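Local coordinates for post-proline cleaving enzyme (Rickettsia typhi, PDB 4HVT), which probably acts as a serine oligopeptidase that cleaves peptides on the carboxyl side of proline residues, at residues 480-485 / 547-552. Sequence-based numbering, arbitrary orientation.
Sequences TLLEAY and EELIKQ
Leu-549 reaches from the last turn of helix 536-551 to Thr-480 and Leu-482, on the face of strand 480-483 that is turned to the helix. At Leu-549, CB is 5.5 Å from CG2 of Thr-480, and CG, at 5.3 Å from that same methyl, is hardly closer. Contact comes with CD1: chi2 of 172° sets it anti to CA, extending the chain away from the helix backbone, and it lies 4.3 Å from Thr-480 CG2 and 4.2 Å from Leu-482 CD2. Thr-480 CG2 and Leu-482 CD2 subtend 99° at Leu-549 CD1, so they approach it nearly at right angles. Leu-549 CD2, 5.3 Å from Thr-480 CG2, makes no contact within 4.5 Å, so CD1 alone carries the contact. Strand 480-483 lies between parallel strands 510-514 and 560-565, and helix 536-551 lies in the connection between those two, so the contact packs the helix of a beta-alpha-beta crossover against the strand it passes over, within the alpha/beta-hydrolase sheet. A CA separation of 9.1 Å between Thr-480 and Leu-549 is bridged by side chains, with 97 Å² buried and no hydrogen bond across. Thr-480 OG1 bonds Asn-478 O, while Phe-542 and Val-545, earlier in the helix, touch Leu-482.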
loop_
_atom_site.group_PDB
_atom_site.type_symbol
_atom_site.label_atom_id
_atom_site.label_comp_id
_atom_site.label_asym_id
_atom_site.label_seq_id
_atom_site.Cartn_x
_atom_site.Cartn_y
_atom_site.Cartn_z
ATOM N N THR A 480 -7.956 17.078 -17.307
ATOM C CA THR A 480 -8.373 16.636 -15.992
ATOM C C THR A 480 -7.941 15.200 -15.845
ATOM O O THR A 480 -8.108 14.414 -16.783
ATOM C CB THR A 480 -9.901 16.772 -15.830
ATOM O OG1 THR A 480 -10.254 18.153 -15.947
ATOM C CG2 THR A 480 -10.421 16.197 -14.509
ATOM N N LEU A 481 -7.348 14.892 -14.700
ATOM C CA LEU A 481 -6.949 13.539 -14.372
ATOM C C LEU A 481 -7.727 13.078 -13.128
ATOM O O LEU A 481 -7.607 13.653 -12.012
ATOM C CB LEU A 481 -5.438 13.489 -14.202
ATOM C CG LEU A 481 -4.566 12.243 -14.276
ATOM C CD1 LEU A 481 -5.069 11.236 -15.327
ATOM C CD2 LEU A 481 -3.192 12.877 -14.605
ATOM N N LEU A 482 -8.542 12.052 -13.338
ATOM C CA LEU A 482 -9.415 11.507 -12.316
ATOM C C LEU A 482 -8.865 10.131 -11.923
ATOM O O LEU A 482 -8.640 9.281 -12.795
ATOM C CB LEU A 482 -10.824 11.360 -12.883
ATOM C CG LEU A 482 -11.878 10.535 -12.135
ATOM C CD1 LEU A 482 -12.163 11.026 -10.702
ATOM C CD2 LEU A 482 -13.144 10.494 -12.975
ATOM N N GLU A 483 -8.681 9.934 -10.627
ATOM C CA GLU A 483 -8.160 8.671 -10.071
ATOM C C GLU A 483 -9.113 8.110 -9.030
ATOM O O GLU A 483 -9.874 8.858 -8.380
ATOM C CB GLU A 483 -6.802 8.951 -9.439
ATOM C CG GLU A 483 -5.778 9.467 -10.449
ATOM C CD GLU A 483 -4.362 9.486 -9.889
ATOM O OE1 GLU A 483 -3.887 8.438 -9.405
ATOM O OE2 GLU A 483 -3.728 10.544 -9.948
ATOM N N ALA A 484 -9.099 6.764 -8.894
ATOM C CA ALA A 484 -9.780 6.082 -7.832
ATOM C C ALA A 484 -9.187 4.689 -7.750
ATOM O O ALA A 484 -8.355 4.325 -8.567
ATOM C CB ALA A 484 -11.280 6.000 -8.033
ATOM N N TYR A 485 -9.556 3.983 -6.706
ATOM C CA TYR A 485 -9.068 2.636 -6.411
ATOM C C TYR A 485 -10.320 1.773 -6.252
ATOM O O TYR A 485 -10.651 0.988 -7.157
ATOM C CB TYR A 485 -8.170 2.584 -5.164
ATOM C CG TYR A 485 -7.561 1.190 -4.905
ATOM C CD1 TYR A 485 -6.562 0.666 -5.739
ATOM C CD2 TYR A 485 -8.011 0.430 -3.860
ATOM C CE1 TYR A 485 -6.003 -0.583 -5.522
ATOM C CE2 TYR A 485 -7.454 -0.810 -3.606
ATOM C CZ TYR A 485 -6.443 -1.296 -4.425
ATOM O OH TYR A 485 -5.981 -2.565 -4.081
ATOM N N GLU A 547 -19.321 12.105 -14.772
ATOM C CA GLU A 547 -20.428 12.867 -15.373
ATOM C C GLU A 547 -20.619 14.188 -14.697
ATOM O O GLU A 547 -20.977 15.182 -15.369
ATOM C CB GLU A 547 -21.723 12.064 -15.268
ATOM C CG GLU A 547 -21.715 10.878 -16.206
ATOM C CD GLU A 547 -22.918 9.988 -16.070
ATOM O OE1 GLU A 547 -23.424 9.783 -14.947
ATOM O OE2 GLU A 547 -23.321 9.426 -17.115
ATOM N N GLU A 548 -20.394 14.228 -13.392
ATOM C CA GLU A 548 -20.551 15.455 -12.663
ATOM C C GLU A 548 -19.460 16.461 -13.043
ATOM O O GLU A 548 -19.732 17.667 -13.126
ATOM C CB GLU A 548 -20.621 15.193 -11.155
ATOM C CG GLU A 548 -20.852 16.429 -10.330
ATOM C CD GLU A 548 -22.282 16.946 -10.401
ATOM O OE1 GLU A 548 -23.102 16.520 -11.277
ATOM O OE2 GLU A 548 -22.606 17.801 -9.572
ATOM N N LEU A 549 -18.242 15.983 -13.289
ATOM C CA LEU A 549 -17.163 16.882 -13.733
ATOM C C LEU A 549 -17.490 17.548 -15.077
ATOM O O LEU A 549 -17.166 18.724 -15.331
ATOM C CB LEU A 549 -15.849 16.094 -13.871
ATOM C CG LEU A 549 -15.277 15.485 -12.595
ATOM C CD1 LEU A 549 -14.113 14.608 -12.967
ATOM C CD2 LEU A 549 -14.842 16.602 -11.652
ATOM N N ILE A 550 -18.121 16.758 -15.921
ATOM C CA ILE A 550 -18.535 17.231 -17.236
ATOM C C ILE A 550 -19.727 18.170 -17.072
ATOM O O ILE A 550 -19.781 19.199 -17.735
ATOM C CB ILE A 550 -18.821 16.015 -18.158
ATOM C CG1 ILE A 550 -17.489 15.334 -18.499
ATOM C CG2 ILE A 550 -19.566 16.439 -19.427
ATOM C CD1 ILE A 550 -17.593 13.902 -19.004
ATOM N N LYS A 551 -20.705 17.829 -16.237
ATOM C CA LYS A 551 -21.927 18.681 -16.105
ATOM C C LYS A 551 -21.563 20.083 -15.591
ATOM O O LYS A 551 -22.118 21.100 -16.029
ATOM C CB LYS A 551 -22.931 17.995 -15.155
ATOM C CG LYS A 551 -24.325 18.615 -15.037
ATOM C CD LYS A 551 -25.319 17.573 -14.481
ATOM C CE LYS A 551 -26.745 18.131 -14.313
ATOM N NZ LYS A 551 -27.331 18.584 -15.580
ATOM N N GLN A 552 -20.615 20.120 -14.669
ATOM C CA GLN A 552 -20.172 21.379 -14.103
ATOM C C GLN A 552 -19.169 22.136 -14.931
ATOM O O GLN A 552 -18.648 23.120 -14.441
ATOM C CB GLN A 552 -19.548 21.142 -12.769
ATOM C CG GLN A 552 -20.578 20.600 -11.849
ATOM C CD GLN A 552 -20.143 20.745 -10.451
ATOM O OE1 GLN A 552 -18.977 20.534 -10.127
ATOM N NE2 GLN A 552 -21.078 21.107 -9.588
#